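Local coordinates for protein N-hydroxyarylamine O-acetyltransferase (Bacillus cereus, PDB 4DMO) that probably transfers acetyl groups from acetyl-coenzyme A to arylamines and N-hydroxyarylamines through a cysteine-based catalytic triad, at residues A[104-109]-A[203-208]; A[41-46]-A[217-222]; A[51-56]-A[197-202]; A[160-165]-A[189-194]; A[69-74]-A[108-113]. All coordinates share one frame; numbering follows the deposited sequence.

Interaction 1: A[104-109]-A[203-208]; sequences WAVDSG and KIIVEH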
# COMPACT_ATOMS: atom_id res chain seq x y z
N TRP A 104 -15.83 9.12 -7.01
CA TRP A 104 -14.55 9.25 -6.35
C TRP A 104 -14.65 8.90 -4.90
O TRP A 104 -15.71 9.01 -4.31
CB TRP A 104 -14.01 10.68 -6.46
CG TRP A 104 -13.72 11.09 -7.85
CD1 TRP A 104 -14.50 11.89 -8.64
CD2 TRP A 104 -12.56 10.75 -8.62
NE1 TRP A 104 -13.89 12.06 -9.86
CE2 TRP A 104 -12.71 11.37 -9.89
CE3 TRP A 104 -11.41 9.98 -8.39
CZ2 TRP A 104 -11.76 11.24 -10.90
CZ3 TRP A 104 -10.47 9.86 -9.39
CH2 TRP A 104 -10.66 10.48 -10.63
N ALA A 105 -13.56 8.39 -4.35
CA ALA A 105 -13.40 8.27 -2.91
C ALA A 105 -13.07 9.64 -2.38
O ALA A 105 -13.00 10.61 -3.14
CB ALA A 105 -12.28 7.29 -2.58
N VAL A 106 -12.84 9.73 -1.08
CA VAL A 106 -12.54 11.00 -0.45
C VAL A 106 -11.35 11.64 -1.13
O VAL A 106 -10.37 10.97 -1.49
CB VAL A 106 -12.26 10.86 1.07
CG1 VAL A 106 -13.53 10.57 1.77
CG2 VAL A 106 -11.22 9.79 1.36
N ASP A 107 -11.45 12.97 -1.28
CA ASP A 107 -10.45 13.75 -2.00
C ASP A 107 -9.10 13.71 -1.29
O ASP A 107 -9.01 13.94 -0.09
CB ASP A 107 -10.91 15.21 -2.12
CG ASP A 107 -10.01 16.01 -2.98
OD1 ASP A 107 -9.00 16.53 -2.47
OD2 ASP A 107 -10.27 16.07 -4.19
N SER A 108 -8.06 13.39 -2.06
CA SER A 108 -6.69 13.43 -1.57
C SER A 108 -6.44 12.45 -0.46
O SER A 108 -5.64 12.69 0.44
CB SER A 108 -6.34 14.85 -1.15
OG SER A 108 -6.51 15.73 -2.24
N GLY A 109 -7.14 11.33 -0.56
CA GLY A 109 -7.00 10.24 0.38
C GLY A 109 -5.82 9.32 0.09
O GLY A 109 -5.45 8.50 0.92
N LYS A 203 -5.54 12.38 8.18
CA LYS A 203 -6.61 13.09 8.83
C LYS A 203 -7.87 12.87 8.04
O LYS A 203 -8.92 12.61 8.62
CB LYS A 203 -6.29 14.58 8.94
CG LYS A 203 -7.24 15.39 9.86
CD LYS A 203 -6.92 16.92 9.86
CE LYS A 203 -7.93 17.77 10.69
NZ LYS A 203 -7.82 17.58 12.20
N ILE A 204 -7.77 12.99 6.72
CA ILE A 204 -8.93 12.79 5.86
C ILE A 204 -9.50 11.39 6.05
O ILE A 204 -10.70 11.22 6.28
CB ILE A 204 -8.56 13.03 4.38
CG1 ILE A 204 -8.33 14.52 4.15
CG2 ILE A 204 -9.66 12.53 3.48
CD1 ILE A 204 -7.48 14.83 2.96
N ILE A 205 -8.66 10.38 5.94
CA ILE A 205 -9.12 9.00 6.05
C ILE A 205 -9.59 8.68 7.50
O ILE A 205 -10.58 7.97 7.71
CB ILE A 205 -8.00 7.99 5.58
CG1 ILE A 205 -7.73 8.11 4.06
CG2 ILE A 205 -8.37 6.57 5.95
CD1 ILE A 205 -8.92 7.91 3.15
N VAL A 206 -8.94 9.24 8.51
CA VAL A 206 -9.48 9.06 9.87
C VAL A 206 -10.86 9.73 10.11
O VAL A 206 -11.75 9.15 10.75
CB VAL A 206 -8.51 9.58 10.94
CG1 VAL A 206 -9.23 9.69 12.31
CG2 VAL A 206 -7.31 8.64 11.04
N GLU A 207 -11.02 10.96 9.60
CA GLU A 207 -12.14 11.83 10.00
C GLU A 207 -13.32 11.87 9.03
O GLU A 207 -14.47 11.84 9.45
CB GLU A 207 -11.64 13.26 10.22
CG GLU A 207 -10.73 13.41 11.44
CD GLU A 207 -10.04 14.77 11.53
OE1 GLU A 207 -10.26 15.59 10.63
OE2 GLU A 207 -9.27 15.00 12.47
N HIS A 208 -13.04 11.96 7.75
CA HIS A 208 -14.11 12.15 6.78
C HIS A 208 -15.20 11.11 7.00
O HIS A 208 -14.91 9.99 7.38
CB HIS A 208 -13.56 12.07 5.38
CG HIS A 208 -14.45 12.67 4.34
ND1 HIS A 208 -15.69 12.14 4.03
CD2 HIS A 208 -14.27 13.73 3.51
CE1 HIS A 208 -16.24 12.85 3.06
NE2 HIS A 208 -15.40 13.82 2.72
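Val106 opens a type II beta turn, Val106 to Gly109, and wedges its isopropyl group against the C-terminal end of helix 195-207, where Ile204, Ile205 and His208 receive it. The turn interrupts strand 103-117 of the eight-stranded antiparallel sheet, so the contact joins that sheet to the helix.

The apolar packing divides between the two methyls of Val106: CG2 takes the isoleucines and CG1 the ring of His208. With chi1 at -72°, CG2 sits between the backbone N and the carbonyl carbon and heads into the helix: CG2 lies 3.8 Å from Ile204 CG2 and 3.5 Å from Ile205 CD1, the latter closer than ordinary carbon contact. A branched residue suits the place because each methyl has its own target. Ile204 also reaches past Val106 to the turn backbone, its CD1 3.5 Å from Asp107 O. Gly109 lets Ile205 lie close to the chain, with Ile205 CD1 4.1 Å from Gly109 CA.

The polar groups of the turn work within it. Ser108 adopts the left-handed backbone conformation (phi 64°) required at the third turn position, and its OG donates to Asp107 OD1 at 2.6 Å from above the carboxylate plane. Asp107 OD2 is held by a salt bridge to Lys160.

The remaining interaction is CH-pi. His208 is the first residue beyond the helix, and its ring is tethered through ND1 to the backbone N of Gly210. Val106 CG1 stands over the middle of one ring face, 3.5 Å from the His208 centroid and 12° off the normal.

Interaction 2: A[41-46]-A[217-222]; sequences ENLNIL and PLIVKL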
# COMPACT_ATOMS: atom_id res chain seq x y z
N GLU A 41 -3.86 -2.64 6.61
CA GLU A 41 -4.75 -2.66 7.78
C GLU A 41 -5.05 -1.27 8.35
O GLU A 41 -4.24 -0.35 8.26
CB GLU A 41 -4.18 -3.55 8.88
CG GLU A 41 -2.78 -3.15 9.32
CD GLU A 41 -2.67 -2.82 10.79
OE1 GLU A 41 -3.54 -2.09 11.33
OE2 GLU A 41 -1.68 -3.25 11.39
N ASN A 42 -6.22 -1.13 8.95
CA ASN A 42 -6.68 0.18 9.41
C ASN A 42 -6.89 0.27 10.90
O ASN A 42 -7.60 1.17 11.38
CB ASN A 42 -8.00 0.51 8.75
CG ASN A 42 -9.12 -0.36 9.25
OD1 ASN A 42 -8.90 -1.48 9.71
ND2 ASN A 42 -10.34 0.16 9.17
N LEU A 43 -6.31 -0.65 11.63
CA LEU A 43 -6.69 -0.85 13.01
C LEU A 43 -6.30 0.33 13.91
O LEU A 43 -6.97 0.57 14.90
CB LEU A 43 -6.16 -2.20 13.54
CG LEU A 43 -6.63 -3.43 12.73
CD1 LEU A 43 -6.09 -4.69 13.34
CD2 LEU A 43 -8.13 -3.48 12.75
N ASN A 44 -5.26 1.08 13.56
CA ASN A 44 -4.86 2.20 14.42
C ASN A 44 -5.84 3.38 14.36
O ASN A 44 -5.82 4.23 15.23
CB ASN A 44 -3.41 2.65 14.16
CG ASN A 44 -3.23 3.48 12.86
OD1 ASN A 44 -4.16 3.77 12.11
ND2 ASN A 44 -1.99 3.88 12.63
N ILE A 45 -6.69 3.42 13.33
CA ILE A 45 -7.78 4.41 13.26
C ILE A 45 -8.86 4.06 14.24
O ILE A 45 -9.39 4.93 14.94
CB ILE A 45 -8.41 4.49 11.82
CG1 ILE A 45 -7.36 4.97 10.83
CG2 ILE A 45 -9.70 5.39 11.84
CD1 ILE A 45 -7.87 5.21 9.36
N LEU A 46 -9.18 2.78 14.31
CA LEU A 46 -10.24 2.31 15.20
C LEU A 46 -9.83 2.28 16.67
O LEU A 46 -10.65 2.49 17.57
CB LEU A 46 -10.66 0.91 14.76
CG LEU A 46 -11.15 0.80 13.31
CD1 LEU A 46 -11.49 -0.64 13.02
CD2 LEU A 46 -12.37 1.71 13.06
N PRO A 217 -13.14 -2.85 11.13
CA PRO A 217 -11.81 -3.40 10.82
C PRO A 217 -11.73 -3.93 9.41
O PRO A 217 -12.66 -4.58 8.94
CB PRO A 217 -11.68 -4.56 11.79
CG PRO A 217 -12.66 -4.20 12.94
CD PRO A 217 -13.79 -3.55 12.24
N LEU A 218 -10.61 -3.65 8.76
CA LEU A 218 -10.32 -4.09 7.41
C LEU A 218 -8.83 -4.48 7.36
O LEU A 218 -7.96 -3.65 7.64
CB LEU A 218 -10.62 -2.94 6.48
CG LEU A 218 -10.84 -3.19 5.00
CD1 LEU A 218 -11.36 -1.89 4.37
CD2 LEU A 218 -9.57 -3.62 4.33
N ILE A 219 -8.55 -5.74 7.06
CA ILE A 219 -7.16 -6.21 6.95
C ILE A 219 -7.03 -7.10 5.72
O ILE A 219 -7.72 -8.10 5.62
CB ILE A 219 -6.72 -7.07 8.14
CG1 ILE A 219 -6.86 -6.33 9.49
CG2 ILE A 219 -5.28 -7.50 7.94
CD1 ILE A 219 -8.14 -6.63 10.20
N VAL A 220 -6.12 -6.75 4.80
CA VAL A 220 -5.85 -7.63 3.66
C VAL A 220 -4.34 -7.81 3.47
O VAL A 220 -3.55 -6.91 3.75
CB VAL A 220 -6.50 -7.08 2.37
CG1 VAL A 220 -6.05 -5.71 2.11
CG2 VAL A 220 -6.14 -7.92 1.15
N LYS A 221 -3.95 -9.00 3.02
CA LYS A 221 -2.57 -9.29 2.70
C LYS A 221 -2.46 -10.33 1.62
O LYS A 221 -3.18 -11.32 1.64
CB LYS A 221 -1.85 -9.80 3.92
CG LYS A 221 -0.36 -9.80 3.73
CD LYS A 221 0.40 -10.24 4.99
CE LYS A 221 0.21 -11.70 5.31
NZ LYS A 221 0.74 -12.53 4.22
N LEU A 222 -1.55 -10.12 0.68
CA LEU A 222 -1.25 -11.17 -0.29
C LEU A 222 -0.59 -12.33 0.41
O LEU A 222 0.03 -12.18 1.47
CB LEU A 222 -0.35 -10.65 -1.41
CG LEU A 222 -1.05 -9.48 -2.13
CD1 LEU A 222 -0.26 -9.12 -3.33
CD2 LEU A 222 -2.50 -9.79 -2.51
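Glu41 and Ile219 face each other as a non-hydrogen-bonded antiparallel pair at the edge of the five-stranded sheet, where the short strand 40-41 lies beside strand 218-223. The segment then turns into helix 43-46, so one short contact ties both a strand and a helix to strand 218-223.

The close part is polar and backbone-centred. Asn42 suits the N-cap position before the helix, yet its carboxamide serves the neighbouring strand: OD1 takes the N-H of Leu218 at 2.9 Å, the donor standing 40° above the carbonyl plane. ND2 is used on the carbonyls of Phe213 and Val216, so both ends of the amide are fixed. Asn42 N returns a weak bond to Leu218 O at 3.3 Å, and Glu41 CA adds a C-H...O contact to the same carbonyl. Glu41 bends its chain at chi2 and carries its carboxylate away from the strand: OE1 accepts Leu43 N, and OE2 is paired with Arg67.

The packing is looser at Leu43, which crosses Pro217 and Ile219 at about a right angle, its CD2 lying 3.8 Å from Pro217 CB and 4.1 Å from Ile219 CD1. Tyr253 of helix 250-261 also packs on Leu43 and Pro217. The compact apolar ring of Pro217 offers CB and CG to the two leucines. Leu46 is partly exposed, yet its CD1 comes within 3.3 Å of Pro217 N.

Interaction 3: A[51-56]-A[197-202]; sequences KEISKE and KANTAQ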
# COMPACT_ATOMS: atom_id res chain seq x y z
N LYS A 51 -0.46 7.83 14.69
CA LYS A 51 0.46 8.92 15.01
C LYS A 51 0.76 9.69 13.76
O LYS A 51 0.34 9.33 12.65
CB LYS A 51 1.79 8.39 15.57
CG LYS A 51 1.69 7.68 16.88
CD LYS A 51 3.09 7.30 17.35
CE LYS A 51 3.03 6.49 18.63
NZ LYS A 51 4.00 6.99 19.62
N GLU A 52 1.51 10.77 13.96
CA GLU A 52 2.03 11.57 12.89
C GLU A 52 2.79 10.66 11.92
O GLU A 52 3.50 9.75 12.32
CB GLU A 52 2.97 12.63 13.48
CG GLU A 52 3.26 13.79 12.56
CD GLU A 52 4.54 14.53 12.98
OE1 GLU A 52 5.01 14.29 14.11
OE2 GLU A 52 5.07 15.32 12.17
N ILE A 53 2.63 10.92 10.64
CA ILE A 53 3.34 10.16 9.64
C ILE A 53 4.78 10.68 9.58
O ILE A 53 5.01 11.82 9.17
CB ILE A 53 2.68 10.29 8.26
CG1 ILE A 53 1.25 9.81 8.32
CG2 ILE A 53 3.46 9.51 7.21
CD1 ILE A 53 1.07 8.47 8.99
N SER A 54 5.73 9.84 9.98
CA SER A 54 7.13 10.20 9.99
C SER A 54 7.93 8.92 9.83
O SER A 54 7.41 7.84 9.98
CB SER A 54 7.51 10.91 11.30
OG SER A 54 7.54 10.02 12.42
N LYS A 55 9.20 9.07 9.50
CA LYS A 55 10.08 7.94 9.34
C LYS A 55 10.21 7.15 10.64
O LYS A 55 10.18 5.91 10.64
CB LYS A 55 11.45 8.44 8.91
CG LYS A 55 12.39 7.34 8.44
CD LYS A 55 13.69 7.90 7.85
CE LYS A 55 14.70 6.79 7.72
NZ LYS A 55 16.05 7.26 7.35
N GLU A 56 10.37 7.86 11.75
CA GLU A 56 10.53 7.20 13.06
C GLU A 56 9.26 6.52 13.51
O GLU A 56 9.31 5.36 13.90
CB GLU A 56 11.00 8.19 14.13
CG GLU A 56 12.49 8.42 14.11
CD GLU A 56 13.25 7.32 14.86
OE1 GLU A 56 13.39 7.46 16.10
OE2 GLU A 56 13.69 6.34 14.23
N LYS A 197 1.54 16.45 3.57
CA LYS A 197 0.42 16.00 2.76
C LYS A 197 0.01 14.59 3.20
O LYS A 197 -1.17 14.25 3.23
CB LYS A 197 0.76 16.01 1.28
CG LYS A 197 -0.46 15.94 0.40
CD LYS A 197 -1.44 17.07 0.74
CE LYS A 197 -2.38 17.42 -0.44
NZ LYS A 197 -3.56 18.20 0.07
N ALA A 198 0.99 13.78 3.58
CA ALA A 198 0.71 12.43 4.10
C ALA A 198 -0.11 12.50 5.38
O ALA A 198 -1.06 11.73 5.55
CB ALA A 198 1.99 11.69 4.33
N ASN A 199 0.22 13.44 6.26
CA ASN A 199 -0.52 13.57 7.50
C ASN A 199 -1.91 14.04 7.22
O ASN A 199 -2.86 13.62 7.86
CB ASN A 199 0.19 14.49 8.50
CG ASN A 199 1.37 13.81 9.15
OD1 ASN A 199 1.21 12.88 9.92
ND2 ASN A 199 2.58 14.25 8.81
N THR A 200 -2.04 14.88 6.21
CA THR A 200 -3.34 15.36 5.78
C THR A 200 -4.21 14.26 5.18
O THR A 200 -5.44 14.23 5.37
CB THR A 200 -3.15 16.54 4.79
OG1 THR A 200 -2.76 17.70 5.55
CG2 THR A 200 -4.42 16.86 3.98
N ALA A 201 -3.59 13.33 4.46
CA ALA A 201 -4.35 12.20 3.92
C ALA A 201 -4.86 11.35 5.09
O ALA A 201 -6.02 10.90 5.12
CB ALA A 201 -3.47 11.37 2.97
N GLN A 202 -4.00 11.16 6.08
CA GLN A 202 -4.40 10.44 7.29
C GLN A 202 -5.61 11.07 7.95
O GLN A 202 -6.59 10.39 8.24
CB GLN A 202 -3.24 10.38 8.30
CG GLN A 202 -3.56 9.52 9.55
CD GLN A 202 -2.30 9.18 10.36
OE1 GLN A 202 -1.94 8.00 10.51
NE2 GLN A 202 -1.64 10.20 10.90
O HOH W 1 -0.03 6.34 11.69
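This is a helix-to-loop contact in the helical part of the arylamine N-acetyltransferase fold: Asn199 and Gln202 of helix 195-207 grip the backbone of Lys51 and Ile53 in the irregular chain leading into helix 55-64, near the surface.

Asparagine and glutamine suit the task because an amide can both accept and donate. Asn199 OD1 receives the N-H of Ile53 in a nearly straight bond, modelled at 2.5 Å, a length short enough to be read with caution; ND2 of the same amide donates weakly to Ile53 O. One turn on, Gln202 extends fully, with CG anti to its N (chi1 -175°), and NE2 donates to Lys51 O at 2.8 Å, approaching 42° above the carbonyl plane. Water 1 lies 2.8 Å from Gln202 OE1 and bonds weakly to Lys51 N.

Ile53 fills the interval between these polar grips. It slides past Asn199, sends CD1 to within 3.4 Å of Gln202 OE1, and is backed by Tyr72 of helix 71-84. Ala198 is small enough to let the chains approach: Ile53 CG2 rests 3.9 Å from Ala198 CB.

Interaction 4: A[160-165]-A[189-194]; sequences KGNYIL and YIEEVD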
# COMPACT_ATOMS: atom_id res chain seq x y z
N LYS A 160 -9.03 15.03 -10.44
CA LYS A 160 -8.34 14.54 -9.24
C LYS A 160 -6.85 14.33 -9.46
O LYS A 160 -6.16 13.75 -8.62
CB LYS A 160 -8.97 13.24 -8.75
CG LYS A 160 -10.42 13.35 -8.31
CD LYS A 160 -10.65 14.44 -7.21
CE LYS A 160 -12.11 14.41 -6.72
NZ LYS A 160 -12.36 15.40 -5.61
N GLY A 161 -6.36 14.78 -10.60
CA GLY A 161 -4.96 14.58 -10.91
C GLY A 161 -4.65 14.89 -12.36
O GLY A 161 -5.53 15.33 -13.11
N ASN A 162 -3.40 14.68 -12.75
CA ASN A 162 -3.01 14.78 -14.14
C ASN A 162 -2.43 13.48 -14.66
O ASN A 162 -1.99 13.43 -15.81
CB ASN A 162 -2.04 15.93 -14.38
CG ASN A 162 -1.01 16.06 -13.31
OD1 ASN A 162 -0.38 15.09 -12.90
ND2 ASN A 162 -0.85 17.28 -12.81
N TYR A 163 -2.43 12.43 -13.83
CA TYR A 163 -2.08 11.08 -14.27
C TYR A 163 -3.05 10.09 -13.65
O TYR A 163 -3.83 10.42 -12.76
CB TYR A 163 -0.66 10.69 -13.86
CG TYR A 163 0.44 11.30 -14.70
CD1 TYR A 163 0.96 10.59 -15.77
CD2 TYR A 163 0.96 12.55 -14.42
CE1 TYR A 163 1.96 11.11 -16.54
CE2 TYR A 163 1.98 13.08 -15.18
CZ TYR A 163 2.48 12.35 -16.25
OH TYR A 163 3.49 12.84 -17.06
N ILE A 164 -3.03 8.87 -14.15
CA ILE A 164 -3.92 7.86 -13.63
C ILE A 164 -3.21 6.53 -13.59
O ILE A 164 -2.31 6.26 -14.40
CB ILE A 164 -5.22 7.69 -14.45
CG1 ILE A 164 -4.93 7.11 -15.84
CG2 ILE A 164 -5.99 9.01 -14.56
CD1 ILE A 164 -6.24 6.88 -16.69
N LEU A 165 -3.62 5.73 -12.61
CA LEU A 165 -3.24 4.33 -12.56
C LEU A 165 -4.46 3.50 -12.89
O LEU A 165 -5.46 3.51 -12.15
CB LEU A 165 -2.73 3.95 -11.17
CG LEU A 165 -2.34 2.49 -11.19
CD1 LEU A 165 -1.07 2.31 -11.98
CD2 LEU A 165 -2.20 1.93 -9.79
N TYR A 189 -1.64 13.64 -8.96
CA TYR A 189 -0.85 14.72 -9.52
C TYR A 189 0.65 14.34 -9.44
O TYR A 189 1.10 13.80 -8.42
CB TYR A 189 -1.10 16.01 -8.74
CG TYR A 189 -2.50 16.54 -8.83
CD1 TYR A 189 -2.92 17.25 -9.96
CD2 TYR A 189 -3.43 16.33 -7.79
CE1 TYR A 189 -4.23 17.75 -10.06
CE2 TYR A 189 -4.77 16.85 -7.88
CZ TYR A 189 -5.14 17.55 -9.04
OH TYR A 189 -6.41 18.06 -9.19
N ILE A 190 1.41 14.59 -10.51
CA ILE A 190 2.84 14.25 -10.55
C ILE A 190 3.66 15.17 -9.65
O ILE A 190 4.79 14.85 -9.29
CB ILE A 190 3.40 14.30 -12.01
CG1 ILE A 190 4.79 13.66 -12.10
CG2 ILE A 190 3.46 15.75 -12.51
CD1 ILE A 190 4.87 12.25 -11.52
N GLU A 191 3.08 16.31 -9.32
CA GLU A 191 3.69 17.31 -8.44
C GLU A 191 4.03 16.74 -7.05
O GLU A 191 3.20 16.13 -6.37
CB GLU A 191 2.77 18.53 -8.31
CG GLU A 191 2.70 19.46 -9.58
CD GLU A 191 1.84 18.93 -10.74
OE1 GLU A 191 0.96 18.06 -10.54
OE2 GLU A 191 2.05 19.40 -11.88
N GLU A 192 5.27 16.96 -6.63
CA GLU A 192 5.80 16.43 -5.38
C GLU A 192 5.17 17.02 -4.12
O GLU A 192 4.86 18.21 -4.02
CB GLU A 192 7.31 16.64 -5.34
CG GLU A 192 7.86 16.73 -3.94
CD GLU A 192 9.36 16.59 -3.92
OE1 GLU A 192 9.92 16.14 -4.94
OE2 GLU A 192 9.97 16.95 -2.88
N VAL A 193 4.96 16.13 -3.16
CA VAL A 193 4.42 16.51 -1.87
C VAL A 193 5.35 15.97 -0.77
O VAL A 193 6.24 15.16 -1.05
CB VAL A 193 2.98 15.96 -1.70
CG1 VAL A 193 2.08 16.40 -2.86
CG2 VAL A 193 2.98 14.44 -1.56
N ASP A 194 5.12 16.40 0.48
CA ASP A 194 5.92 15.94 1.62
C ASP A 194 5.07 15.27 2.69
O ASP A 194 3.87 15.03 2.48
CB ASP A 194 6.73 17.10 2.23
CG ASP A 194 5.85 18.24 2.76
OD1 ASP A 194 6.35 19.39 2.82
OD2 ASP A 194 4.68 18.00 3.14
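Asn162 OD1 accepts the N-H of Ile190 at 3.0 Å, on a lone pair in the carbonyl plane, while its amide nitrogen reaches Glu191. The residue lies in a classic beta bulge, Asn162 and Tyr163 both facing Phe188, where strand 163-168 runs beside strand 183-188 in the eight-stranded antiparallel sheet. Beyond Phe188 the chain runs through an irregular stretch towards helix 195-207, and this surface contact ties the start of that stretch to the bulge.

The second bond fixes the amide in rotation. ND2 donates to Glu191 OE1 at 3.0 Å, with an N-H...O angle of 170° and within the amide plane, meeting the syn lone pair of the carboxylate. Glu191 folds at chi2 to bring its acid back over the bulge. Asparagine is apt because one short side chain both accepts from the main chain and donates to the acid. The amide stands almost upright to the ring of Tyr189, planes 86° apart, with ND2 at the ring edge, 3.5 Å from Tyr189 CD1.

Aromatic packing completes the contact. The ring of Tyr163 is met by Ile190, CE2 lying 3.7 Å from Ile190 CB. The ammonium of Lys160 is paired with Asp107 and also makes a cation-pi contact with Trp104 of the ligand pocket. Next to Lys160 in the chain, Gly161, having no side chain, lets an aromatic ring settle directly on the backbone: its CA lies over the face of Tyr189, 3.4 Å from the centroid and 12° off the normal.

Interaction 5: A[69-74]-A[108-113]; sequences GLCYEL and SGHIAT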
# COMPACT_ATOMS: atom_id res chain seq x y z
N GLY A 69 -0.47 -1.08 7.63
CA GLY A 69 -1.04 0.25 7.58
C GLY A 69 -1.81 0.46 6.31
O GLY A 69 -2.00 -0.47 5.52
N LEU A 70 -2.26 1.69 6.14
CA LEU A 70 -2.95 2.14 4.93
C LEU A 70 -1.95 2.83 3.99
O LEU A 70 -0.76 2.90 4.28
CB LEU A 70 -4.11 3.10 5.31
CG LEU A 70 -5.19 2.43 6.19
CD1 LEU A 70 -6.33 3.35 6.54
CD2 LEU A 70 -5.75 1.16 5.56
N CYS A 71 -2.45 3.32 2.85
CA CYS A 71 -1.61 3.80 1.78
C CYS A 71 -0.65 4.89 2.26
O CYS A 71 0.48 4.92 1.82
CB CYS A 71 -2.46 4.31 0.60
SG CYS A 71 -3.39 5.78 0.95
N TYR A 72 -1.12 5.78 3.14
CA TYR A 72 -0.33 6.90 3.61
C TYR A 72 0.67 6.49 4.67
O TYR A 72 1.42 7.34 5.16
CB TYR A 72 -1.24 8.03 4.16
CG TYR A 72 -2.26 7.56 5.19
CD1 TYR A 72 -3.60 7.36 4.84
CD2 TYR A 72 -1.88 7.25 6.48
CE1 TYR A 72 -4.54 6.90 5.78
CE2 TYR A 72 -2.80 6.78 7.41
CZ TYR A 72 -4.12 6.63 7.07
OH TYR A 72 -5.01 6.16 7.99
N GLU A 73 0.64 5.21 5.06
CA GLU A 73 1.67 4.64 5.91
C GLU A 73 2.60 3.70 5.11
O GLU A 73 3.81 3.75 5.26
CB GLU A 73 1.05 3.89 7.11
CG GLU A 73 0.21 4.77 8.03
CD GLU A 73 -0.65 3.97 9.03
OE1 GLU A 73 -0.48 4.12 10.25
OE2 GLU A 73 -1.49 3.16 8.59
N LEU A 74 2.04 2.84 4.26
CA LEU A 74 2.89 1.84 3.55
C LEU A 74 3.74 2.52 2.49
O LEU A 74 4.91 2.21 2.36
CB LEU A 74 2.07 0.71 2.92
CG LEU A 74 1.19 -0.11 3.89
CD1 LEU A 74 0.46 -1.30 3.24
CD2 LEU A 74 2.02 -0.60 5.02
N SER A 108 -8.06 13.39 -2.06
CA SER A 108 -6.69 13.43 -1.57
C SER A 108 -6.44 12.45 -0.46
O SER A 108 -5.64 12.69 0.44
CB SER A 108 -6.34 14.85 -1.15
OG SER A 108 -6.51 15.73 -2.24
N GLY A 109 -7.14 11.33 -0.56
CA GLY A 109 -7.00 10.24 0.38
C GLY A 109 -5.82 9.32 0.09
O GLY A 109 -5.45 8.50 0.92
N HIS A 110 -5.22 9.44 -1.09
CA HIS A 110 -4.16 8.53 -1.45
C HIS A 110 -2.79 9.18 -1.47
O HIS A 110 -2.61 10.35 -1.84
CB HIS A 110 -4.42 7.88 -2.83
CG HIS A 110 -3.54 6.69 -3.12
ND1 HIS A 110 -3.79 5.43 -2.61
CD2 HIS A 110 -2.43 6.56 -3.89
CE1 HIS A 110 -2.88 4.58 -3.05
NE2 HIS A 110 -2.05 5.24 -3.85
N ILE A 111 -1.80 8.39 -1.08
CA ILE A 111 -0.42 8.80 -1.18
C ILE A 111 0.33 7.68 -1.84
O ILE A 111 0.03 6.52 -1.59
CB ILE A 111 0.21 9.03 0.17
CG1 ILE A 111 -0.48 10.19 0.87
CG2 ILE A 111 1.72 9.25 0.04
CD1 ILE A 111 -0.22 11.53 0.26
N ALA A 112 1.30 8.01 -2.67
CA ALA A 112 2.13 7.01 -3.36
C ALA A 112 3.51 7.59 -3.59
O ALA A 112 3.79 8.75 -3.24
CB ALA A 112 1.50 6.61 -4.68
N THR A 113 4.37 6.78 -4.18
CA THR A 113 5.76 7.10 -4.35
C THR A 113 6.15 7.08 -5.82
O THR A 113 5.76 6.18 -6.55
CB THR A 113 6.62 6.04 -3.63
OG1 THR A 113 6.25 5.96 -2.25
CG2 THR A 113 8.09 6.36 -3.73
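Cys71 SG takes the backbone N-H of Ile111, an uncommon pairing of a sulfur acceptor with a strand amide, weak at 3.7 Å with an angle of 154°. The sulfur belongs to the Cys-His-Glu catalytic triad of this enzyme: Cys71 begins helix 71-84, His110 stands on strand 103-117, and Glu125 takes the far nitrogen of the imidazole, NE2. The helix that starts at the cysteine and the adjoining sheet that carries the histidine are the arrangement of the arylamine N-acetyltransferases, as in the cysteine proteases of the same clan.

The geometry at the cysteine follows from its torsion. With chi1 at 68°, SG is turned towards the strand, 3.6 Å from His110 ND1 and 3.4 Å from Gly109 O. Gly109 suits this place, having no side chain to set beside the sulfur. The sulfur approaches the imidazole obliquely. CG of His110 lies anti to the backbone N, which swings the ring back towards Cys71; the bond from NE2 to Glu125 fixes it there, while Tyr186 lies against the ring. Histidine is apt because its two ring nitrogens let it face Cys71 with ND1 and Glu125 with NE2. Gly109 and His110 form a classic beta bulge facing Gly94.

Just before the cysteine, Glu73 OE2 accepts the N-H of Leu70, the N-cap residue, and so helps position the start of the helix that carries Cys71.

Apolar packing then closes the contact along the strand. Ile111 sets out toward the helix but the end of its chain turns off, so the contact is made by CG1, 4.0 Å from Tyr72 CB.

In the fold
From the N terminus, segments 41-46, 51-56 and 69-74 come first, and their partners lie later in the chain. Interaction 5 closes first, tying helix 71-84 to strand 103-117; it shares Ser108 and Gly109 with interaction 1, which starts on that strand. Interaction 4 ties the bulge at strand 163-168 to the chain that follows its neighbour, strand 183-188. Helix 195-207 then closes interaction 3 before interaction 1, and these two cross, while interaction 4 lies within both and interaction 5 within interaction 3. Interaction 2 closes last and encloses the rest, adding the five-stranded sheet. Ile45 packs on Ile205 and Val206, linking interactions 1 and 2, while a salt bridge links interactions 1 and 4.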